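Local structure of nuclear polyadenylated RNA-binding protein NAB2 (Saccharomyces cerevisiae, 2V75) at residues Asn9-Val14 and Tyr34-Ile39; Pro22-Asp27 and Asp57-Asp62. The protein binds the poly(A) tail of mRNAs, protecting them from exosome degradation and acting in tail-length control and nuclear export, its N-terminal domain being required for export. One frame throughout, in Å; residues are numbered along the deposited sequence.

Contact 1 (Asn9-Val14 and Tyr34-Ile39); sequences NLKVIV and YIVLLI
V36 pushes its CG2 methyl into the face that helix 7-18 presents through L10, K11 and V14. The closest touch is to the aliphatic stem of K11, whose CG lies 3.7 Å from V36 CG2, the two side chains crossing at about a right angle. L10 slides past V36 in the opposite direction and puts its CG 3.9 Å from V36 CG2; V14 CG2 stands a little further back, 4.3 Å from V36 CG2. V36 reaches them because CG2 sits anti to its carbonyl carbon, with CG1 anti to the backbone N (chi1 168°). About a turn beyond K11, V14 CG1 meets CD1 of I35, V36's neighbour in sequence, at 3.8 Å, methyl against methyl. Beyond CG the K11 chain runs out extended, and NZ forms a salt bridge with E8, with a weak, long ion pair to E33 on the other helix. I35 also touches L52 of helix 45-55, and I39 lies against A71, F72 and L75 of helix 61-79. The axes of segments 9-14 and 34-39 pass 9.5 Å apart, with 129° between their N-to-C directions and no hydrogen bond across: a steeply inclined helix pair, nearer antiparallel than parallel, in the apolar core of the all-helical, PWI-like Nab2 N-terminal domain.

Contact 2 (Pro22-Asp27 and Asp57-Asp62); sequences PNFNED and DSVSRD
S58 and E26 make the one direct hydrogen bond between these two segments: S58 OG donates to E26 OE2 over a very short 2.5 Å. The E26 chain reaches it with CG anti to the carbonyl carbon and a bend at chi2 (-87°), which turns the carboxylate toward the serine. The closely packed apolar part lies beside this bond. V59 CG2 comes within 3.6 Å of F24 CE1, approaching the ring obliquely, while E26 CG lies more loosely alongside, 4.4 Å from V59 CG2. With E26 cut back to an alanine, S58 OG would probably lose its acceptor and the V59 methyl part of its cover. Toward the S58 carbonyl the fit is looser and water does the joining. Water 1 lies between N23 O, at 2.5 Å, and S58 O; water 2 accepts from N25 N at 3.0 Å and is only weakly placed toward S58 O. N25 OD1 stays 3.4 Å from S58 OG. Each loop leads into a helix with its own N-cap: D27 OD1 takes Y30 N ahead of helix 28-40, and S60 OG takes T63 N ahead of helix 61-79. With D57 OD1 5.0 Å from E26 OE2, the nearby acid might slightly raise the E26 carboxylate's proton affinity, an effect the S58 bond would partly offset. A surface junction held by one direct hydrogen bond and water, with a small F24-V59 touch beside it, probably depends on its hydration and on the E26 charge.

In the fold
Contact 1 is core and contact 2 surface: the first lies about 6 Å from the centre of the chain, the second about 13 Å, both measured from their own centres. Helix 28-40 ties them together, since 34-39 belongs to it and 22-27 is the loop feeding its start; that same loop follows helix 7-18, which carries 9-14. Helix 61-79 starts in 57-62 and packs on I39 of contact 1. Along the sequence the segments alternate, yet the contacts do not touch, their nearest atoms being about 7 Å apart. Between the helices, aliphatic groups mesh without hydrogen bonds, whereas the loops at the surface combine an acidic side chain, a hydroxyl and water with one aromatic–valine touch.

Contact 1 (Asn9-Val14 and Tyr34-Ile39)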
ATOM      1  N   ASN A   9       1.903  -3.463  10.914  1.00 38.99           N
ATOM      2  CA  ASN A   9       3.080  -3.232  10.085  1.00 41.29           C
ATOM      3  C   ASN A   9       2.757  -2.997   8.611  1.00 44.57           C
ATOM      4  O   ASN A   9       3.447  -2.229   7.945  1.00 38.00           O
ATOM      5  CB  ASN A   9       4.074  -4.367  10.235  1.00 41.20           C
ATOM      6  CG  ASN A   9       4.862  -4.261  11.525  1.00 42.61           C
ATOM      7  OD1 ASN A   9       5.041  -3.163  12.064  1.00 40.46           O
ATOM      8  ND2 ASN A   9       5.324  -5.394  12.039  1.00 41.11           N
ATOM      9  N   LEU A  10       1.727  -3.651   8.093  1.00 38.49           N
ATOM     10  CA  LEU A  10       1.338  -3.375   6.712  1.00 39.61           C
ATOM     11  C   LEU A  10       0.856  -1.935   6.501  1.00 38.78           C
ATOM     12  O   LEU A  10       1.180  -1.299   5.506  1.00 39.71           O
ATOM     13  CB  LEU A  10       0.298  -4.389   6.242  1.00 40.76           C
ATOM     14  CG  LEU A  10       0.120  -4.367   4.739  1.00 37.77           C
ATOM     15  CD1 LEU A  10       1.390  -4.673   3.927  1.00 41.44           C
ATOM     16  CD2 LEU A  10      -1.015  -5.308   4.336  1.00 41.26           C
ATOM     17  N   LYS A  11       0.120  -1.411   7.467  1.00 36.83           N
ATOM     18  CA  LYS A  11      -0.392  -0.042   7.354  1.00 39.12           C
ATOM     19  C   LYS A  11       0.788   0.911   7.344  1.00 40.32           C
ATOM     20  O   LYS A  11       0.835   1.854   6.577  1.00 38.36           O
ATOM     21  CB  LYS A  11      -1.324   0.256   8.499  1.00 41.36           C
ATOM     22  CG  LYS A  11      -2.717  -0.381   8.438  1.00 49.53           C
ATOM     23  CD  LYS A  11      -3.522   0.083   9.681  1.00 51.34           C
ATOM     24  CE  LYS A  11      -4.641  -0.869  10.018  1.00 53.36           C
ATOM     25  NZ  LYS A  11      -5.058  -0.700  11.420  1.00 50.59           N
ATOM     26  N   VAL A  12       1.795   0.619   8.147  1.00 36.35           N
ATOM     27  CA  VAL A  12       3.013   1.457   8.148  1.00 36.90           C
ATOM     28  C   VAL A  12       3.749   1.346   6.827  1.00 34.72           C
ATOM     29  O   VAL A  12       4.120   2.338   6.201  1.00 37.14           O
ATOM     30  CB  VAL A  12       3.962   1.098   9.280  1.00 40.23           C
ATOM     31  CG1 VAL A  12       5.335   1.743   9.056  1.00 36.79           C
ATOM     32  CG2 VAL A  12       3.408   1.541  10.645  1.00 39.06           C
ATOM     33  N   ILE A  13       3.845   0.132   6.298  1.00 35.88           N
ATOM     34  CA  ILE A  13       4.578  -0.091   5.043  1.00 38.31           C
ATOM     35  C   ILE A  13       3.896   0.578   3.878  1.00 34.10           C
ATOM     36  O   ILE A  13       4.525   1.189   3.018  1.00 38.08           O
ATOM     37  CB  ILE A  13       4.739  -1.596   4.750  1.00 35.20           C
ATOM     38  CG1 ILE A  13       5.828  -2.174   5.658  1.00 37.03           C
ATOM     39  CG2 ILE A  13       5.068  -1.862   3.264  1.00 37.73           C
ATOM     40  CD1 ILE A  13       5.761  -3.731   5.696  1.00 41.53           C
ATOM     41  N   VAL A  14       2.577   0.529   3.871  1.00 38.71           N
ATOM     42  CA  VAL A  14       1.809   1.232   2.822  1.00 38.39           C
ATOM     43  C   VAL A  14       1.962   2.765   2.901  1.00 36.72           C
ATOM     44  O   VAL A  14       2.207   3.421   1.885  1.00 39.74           O
ATOM     45  CB  VAL A  14       0.337   0.766   2.853  1.00 38.58           C
ATOM     46  CG1 VAL A  14      -0.549   1.587   1.847  1.00 38.89           C
ATOM     47  CG2 VAL A  14       0.235  -0.710   2.489  1.00 39.12           C
ATOM     48  N   TYR A  34      -7.304   2.249   4.450  1.00 42.32           N
ATOM     49  CA  TYR A  34      -8.341   1.782   3.535  1.00 40.28           C
ATOM     50  C   TYR A  34      -7.751   0.633   2.714  1.00 39.17           C
ATOM     51  O   TYR A  34      -8.405  -0.398   2.522  1.00 40.46           O
ATOM     52  CB  TYR A  34      -8.787   2.878   2.583  1.00 38.71           C
ATOM     53  CG  TYR A  34     -10.158   2.685   2.020  1.00 35.53           C
ATOM     54  CD1 TYR A  34     -11.265   3.197   2.636  1.00 39.70           C
ATOM     55  CD2 TYR A  34     -10.365   1.942   0.884  1.00 40.81           C
ATOM     56  CE1 TYR A  34     -12.550   2.997   2.113  1.00 41.13           C
ATOM     57  CE2 TYR A  34     -11.623   1.735   0.383  1.00 39.82           C
ATOM     58  CZ  TYR A  34     -12.719   2.236   0.993  1.00 43.38           C
ATOM     59  OH  TYR A  34     -13.937   1.959   0.384  1.00 44.22           O
ATOM     60  N   ILE A  35      -6.531   0.810   2.241  1.00 37.73           N
ATOM     61  CA  ILE A  35      -5.850  -0.243   1.481  1.00 42.87           C
ATOM     62  C   ILE A  35      -5.734  -1.559   2.254  1.00 41.51           C
ATOM     63  O   ILE A  35      -6.103  -2.630   1.767  1.00 37.45           O
ATOM     64  CB  ILE A  35      -4.490   0.221   0.918  1.00 41.94           C
ATOM     65  CG1 ILE A  35      -4.719   1.293  -0.165  1.00 41.64           C
ATOM     66  CG2 ILE A  35      -3.675  -1.013   0.427  1.00 44.06           C
ATOM     67  CD1 ILE A  35      -3.402   1.885  -0.698  1.00 42.74           C
ATOM     68  N   VAL A  36      -5.323  -1.471   3.501  1.00 41.78           N
ATOM     69  CA  VAL A  36      -5.182  -2.654   4.308  1.00 39.11           C
ATOM     70  C   VAL A  36      -6.519  -3.295   4.622  1.00 39.45           C
ATOM     71  O   VAL A  36      -6.608  -4.508   4.650  1.00 42.41           O
ATOM     72  CB  VAL A  36      -4.376  -2.312   5.552  1.00 44.67           C
ATOM     73  CG1 VAL A  36      -4.445  -3.446   6.585  1.00 44.68           C
ATOM     74  CG2 VAL A  36      -2.958  -1.934   5.100  1.00 41.89           C
ATOM     75  N   LEU A  37      -7.573  -2.500   4.813  1.00 41.33           N
ATOM     76  CA  LEU A  37      -8.920  -3.024   4.956  1.00 41.02           C
ATOM     77  C   LEU A  37      -9.307  -3.859   3.725  1.00 37.30           C
ATOM     78  O   LEU A  37      -9.910  -4.943   3.886  1.00 38.51           O
ATOM     79  CB  LEU A  37      -9.931  -1.879   5.128  1.00 41.41           C
ATOM     80  CG  LEU A  37     -11.414  -2.227   5.147  1.00 43.61           C
ATOM     81  CD1 LEU A  37     -11.806  -2.942   6.421  1.00 46.19           C
ATOM     82  CD2 LEU A  37     -12.272  -0.972   4.989  1.00 42.24           C
ATOM     83  N   LEU A  38      -9.020  -3.333   2.539  1.00 39.42           N
ATOM     84  CA  LEU A  38      -9.414  -4.012   1.287  1.00 35.37           C
ATOM     85  C   LEU A  38      -8.619  -5.324   1.149  1.00 40.76           C
ATOM     86  O   LEU A  38      -9.167  -6.341   0.789  1.00 40.21           O
ATOM     87  CB  LEU A  38      -9.156  -3.095   0.095  1.00 40.61           C
ATOM     88  CG  LEU A  38     -10.136  -1.906   0.007  1.00 41.89           C
ATOM     89  CD1 LEU A  38      -9.672  -0.915  -1.048  1.00 36.65           C
ATOM     90  CD2 LEU A  38     -11.560  -2.438  -0.191  1.00 44.50           C
ATOM     91  N   ILE A  39      -7.344  -5.308   1.507  1.00 38.12           N
ATOM     92  CA  ILE A  39      -6.449  -6.455   1.269  1.00 40.45           C
ATOM     93  C   ILE A  39      -6.717  -7.528   2.280  1.00 44.90           C
ATOM     94  O   ILE A  39      -7.002  -8.668   1.923  1.00 48.43           O
ATOM     95  CB  ILE A  39      -4.966  -6.086   1.293  1.00 43.09           C
ATOM     96  CG1 ILE A  39      -4.639  -5.250   0.055  1.00 44.69           C
ATOM     97  CG2 ILE A  39      -4.106  -7.369   1.433  1.00 47.77           C
ATOM     98  CD1 ILE A  39      -3.235  -4.636   0.028  1.00 50.08           C
TER

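Contact 2 (Pro22-Asp27 and Asp57-Asp62)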
ATOM      1  N   PRO A  22       5.522  11.407  -5.643  1.00 52.05           N
ATOM      2  CA  PRO A  22       5.496  12.834  -5.870  1.00 52.36           C
ATOM      3  C   PRO A  22       4.076  13.303  -6.116  1.00 45.28           C
ATOM      4  O   PRO A  22       3.319  12.627  -6.802  1.00 49.37           O
ATOM      5  CB  PRO A  22       6.377  13.019  -7.119  1.00 55.13           C
ATOM      6  CG  PRO A  22       7.213  11.763  -7.210  1.00 56.91           C
ATOM      7  CD  PRO A  22       6.314  10.685  -6.660  1.00 56.16           C
ATOM      8  N   ASN A  23       3.731  14.449  -5.544  1.00 47.08           N
ATOM      9  CA  ASN A  23       2.428  15.077  -5.748  1.00 57.02           C
ATOM     10  C   ASN A  23       1.276  14.320  -5.133  1.00 55.75           C
ATOM     11  O   ASN A  23       0.149  14.483  -5.570  1.00 53.62           O
ATOM     12  CB  ASN A  23       2.097  15.235  -7.236  1.00 61.83           C
ATOM     13  CG  ASN A  23       3.006  16.203  -7.928  1.00 63.69           C
ATOM     14  OD1 ASN A  23       3.914  15.797  -8.654  1.00 66.72           O
ATOM     15  ND2 ASN A  23       2.779  17.496  -7.705  1.00 70.44           N
ATOM     16  N   PHE A  24       1.544  13.460  -4.163  1.00 52.62           N
ATOM     17  CA  PHE A  24       0.467  12.755  -3.518  1.00 57.26           C
ATOM     18  C   PHE A  24      -0.154  13.620  -2.432  1.00 63.42           C
ATOM     19  O   PHE A  24       0.485  13.884  -1.410  1.00 68.69           O
ATOM     20  CB  PHE A  24       0.995  11.472  -2.911  1.00 52.89           C
ATOM     21  CG  PHE A  24      -0.084  10.568  -2.423  1.00 49.55           C
ATOM     22  CD1 PHE A  24      -0.701   9.678  -3.272  1.00 50.70           C
ATOM     23  CD2 PHE A  24      -0.483  10.624  -1.111  1.00 51.08           C
ATOM     24  CE1 PHE A  24      -1.702   8.877  -2.823  1.00 50.45           C
ATOM     25  CE2 PHE A  24      -1.477   9.835  -0.660  1.00 50.47           C
ATOM     26  CZ  PHE A  24      -2.096   8.970  -1.504  1.00 47.87           C
ATOM     27  N   ASN A  25      -1.398  14.033  -2.643  1.00 59.68           N
ATOM     28  CA  ASN A  25      -2.016  15.058  -1.792  1.00 69.63           C
ATOM     29  C   ASN A  25      -2.981  14.549  -0.704  1.00 70.85           C
ATOM     30  O   ASN A  25      -3.426  15.306   0.167  1.00 70.06           O
ATOM     31  CB  ASN A  25      -2.685  16.134  -2.671  1.00 76.77           C
ATOM     32  CG  ASN A  25      -4.184  15.932  -2.854  1.00 78.14           C
ATOM     33  OD1 ASN A  25      -4.641  14.863  -3.251  1.00 82.81           O
ATOM     34  ND2 ASN A  25      -4.955  16.992  -2.598  1.00 78.87           N
ATOM     35  N   GLU A  26      -3.251  13.251  -0.723  1.00 61.37           N
ATOM     36  CA  GLU A  26      -4.336  12.678   0.056  1.00 55.67           C
ATOM     37  C   GLU A  26      -3.867  12.308   1.465  1.00 47.20           C
ATOM     38  O   GLU A  26      -2.679  12.234   1.736  1.00 49.67           O
ATOM     39  CB  GLU A  26      -4.849  11.450  -0.697  1.00 59.05           C
ATOM     40  CG  GLU A  26      -5.294  11.744  -2.142  1.00 62.02           C
ATOM     41  CD  GLU A  26      -6.742  12.195  -2.205  1.00 64.00           C
ATOM     42  OE1 GLU A  26      -7.253  12.690  -1.171  1.00 62.40           O
ATOM     43  OE2 GLU A  26      -7.359  12.035  -3.281  1.00 66.64           O
ATOM     44  N   ASP A  27      -4.800  12.048   2.374  1.00 48.92           N
ATOM     45  CA  ASP A  27      -4.469  11.706   3.749  1.00 45.17           C
ATOM     46  C   ASP A  27      -3.817  10.333   3.708  1.00 49.66           C
ATOM     47  O   ASP A  27      -4.494   9.332   3.401  1.00 41.03           O
ATOM     48  CB  ASP A  27      -5.793  11.726   4.519  1.00 43.78           C
ATOM     49  CG  ASP A  27      -5.654  11.400   5.979  1.00 45.18           C
ATOM     50  OD1 ASP A  27      -4.785  10.602   6.388  1.00 44.55           O
ATOM     51  OD2 ASP A  27      -6.474  11.931   6.745  1.00 49.91           O
ATOM     52  N   ASP A  57      -9.350  10.536  -7.244  1.00 43.40           N
ATOM     53  CA  ASP A  57      -9.088  10.945  -8.620  1.00 38.92           C
ATOM     54  C   ASP A  57      -7.798  11.753  -8.810  1.00 35.97           C
ATOM     55  O   ASP A  57      -7.428  12.084  -9.947  1.00 39.43           O
ATOM     56  CB  ASP A  57     -10.282  11.690  -9.184  1.00 41.41           C
ATOM     57  CG  ASP A  57     -10.707  12.866  -8.327  1.00 43.96           C
ATOM     58  OD1 ASP A  57      -9.964  13.227  -7.365  1.00 46.13           O
ATOM     59  OD2 ASP A  57     -11.801  13.412  -8.610  1.00 49.67           O
ATOM     60  N   SER A  58      -7.113  12.040  -7.710  1.00 35.22           N
ATOM     61  CA  SER A  58      -5.837  12.747  -7.709  1.00 39.26           C
ATOM     62  C   SER A  58      -4.620  11.834  -7.915  1.00 35.70           C
ATOM     63  O   SER A  58      -3.494  12.329  -8.021  1.00 39.18           O
ATOM     64  CB  SER A  58      -5.719  13.480  -6.358  1.00 44.35           C
ATOM     65  OG  SER A  58      -5.967  12.546  -5.288  1.00 49.00           O
ATOM     66  N   VAL A  59      -4.854  10.520  -7.944  1.00 39.50           N
ATOM     67  CA  VAL A  59      -3.825   9.495  -8.075  1.00 38.92           C
ATOM     68  C   VAL A  59      -4.170   8.624  -9.278  1.00 32.36           C
ATOM     69  O   VAL A  59      -5.310   8.124  -9.422  1.00 38.12           O
ATOM     70  CB  VAL A  59      -3.727   8.583  -6.845  1.00 38.12           C
ATOM     71  CG1 VAL A  59      -2.308   7.782  -6.872  1.00 41.12           C
ATOM     72  CG2 VAL A  59      -3.951   9.444  -5.585  1.00 47.36           C
ATOM     73  N   SER A  60      -3.182   8.452 -10.137  1.00 39.16           N
ATOM     74  CA  SER A  60      -3.369   7.647 -11.348  1.00 40.82           C
ATOM     75  C   SER A  60      -3.610   6.190 -11.003  1.00 38.68           C
ATOM     76  O   SER A  60      -3.143   5.677  -9.961  1.00 36.80           O
ATOM     77  CB  SER A  60      -2.158   7.783 -12.292  1.00 35.62           C
ATOM     78  OG  SER A  60      -1.038   7.185 -11.682  1.00 33.46           O
ATOM     79  N   ARG A  61      -4.303   5.486 -11.895  1.00 35.08           N
ATOM     80  CA  ARG A  61      -4.463   4.048 -11.712  1.00 36.37           C
ATOM     81  C   ARG A  61      -3.110   3.333 -11.763  1.00 38.03           C
ATOM     82  O   ARG A  61      -2.856   2.408 -10.990  1.00 35.67           O
ATOM     83  CB  ARG A  61      -5.475   3.501 -12.724  1.00 38.66           C
ATOM     84  CG  ARG A  61      -5.616   2.080 -12.707  1.00 39.31           C
ATOM     85  CD  ARG A  61      -6.770   1.596 -13.658  1.00 45.15           C
ATOM     86  NE  ARG A  61      -7.051   0.249 -13.201  1.00 53.27           N
ATOM     87  CZ  ARG A  61      -8.134  -0.172 -12.549  1.00 53.40           C
ATOM     88  NH1 ARG A  61      -9.200   0.593 -12.339  1.00 44.33           N
ATOM     89  NH2 ARG A  61      -8.138  -1.448 -12.177  1.00 57.71           N
ATOM     90  N   ASP A  62      -2.209   3.783 -12.620  1.00 37.18           N
ATOM     91  CA  ASP A  62      -0.878   3.183 -12.664  1.00 37.38           C
ATOM     92  C   ASP A  62      -0.200   3.290 -11.295  1.00 39.03           C
ATOM     93  O   ASP A  62       0.334   2.321 -10.755  1.00 36.87           O
ATOM     94  CB  ASP A  62       0.003   3.862 -13.719  1.00 36.49           C
ATOM     95  CG  ASP A  62       1.325   3.159 -13.874  1.00 41.88           C
ATOM     96  OD1 ASP A  62       1.339   2.051 -14.438  1.00 48.32           O
ATOM     97  OD2 ASP A  62       2.314   3.726 -13.415  1.00 39.36           O
TER
HETATM   98  O   HOH W   1      -1.866  14.692  -7.077  1.00 50.64           O
HETATM   99  O   HOH W   2      -2.632  12.733  -5.049  1.00 52.75           O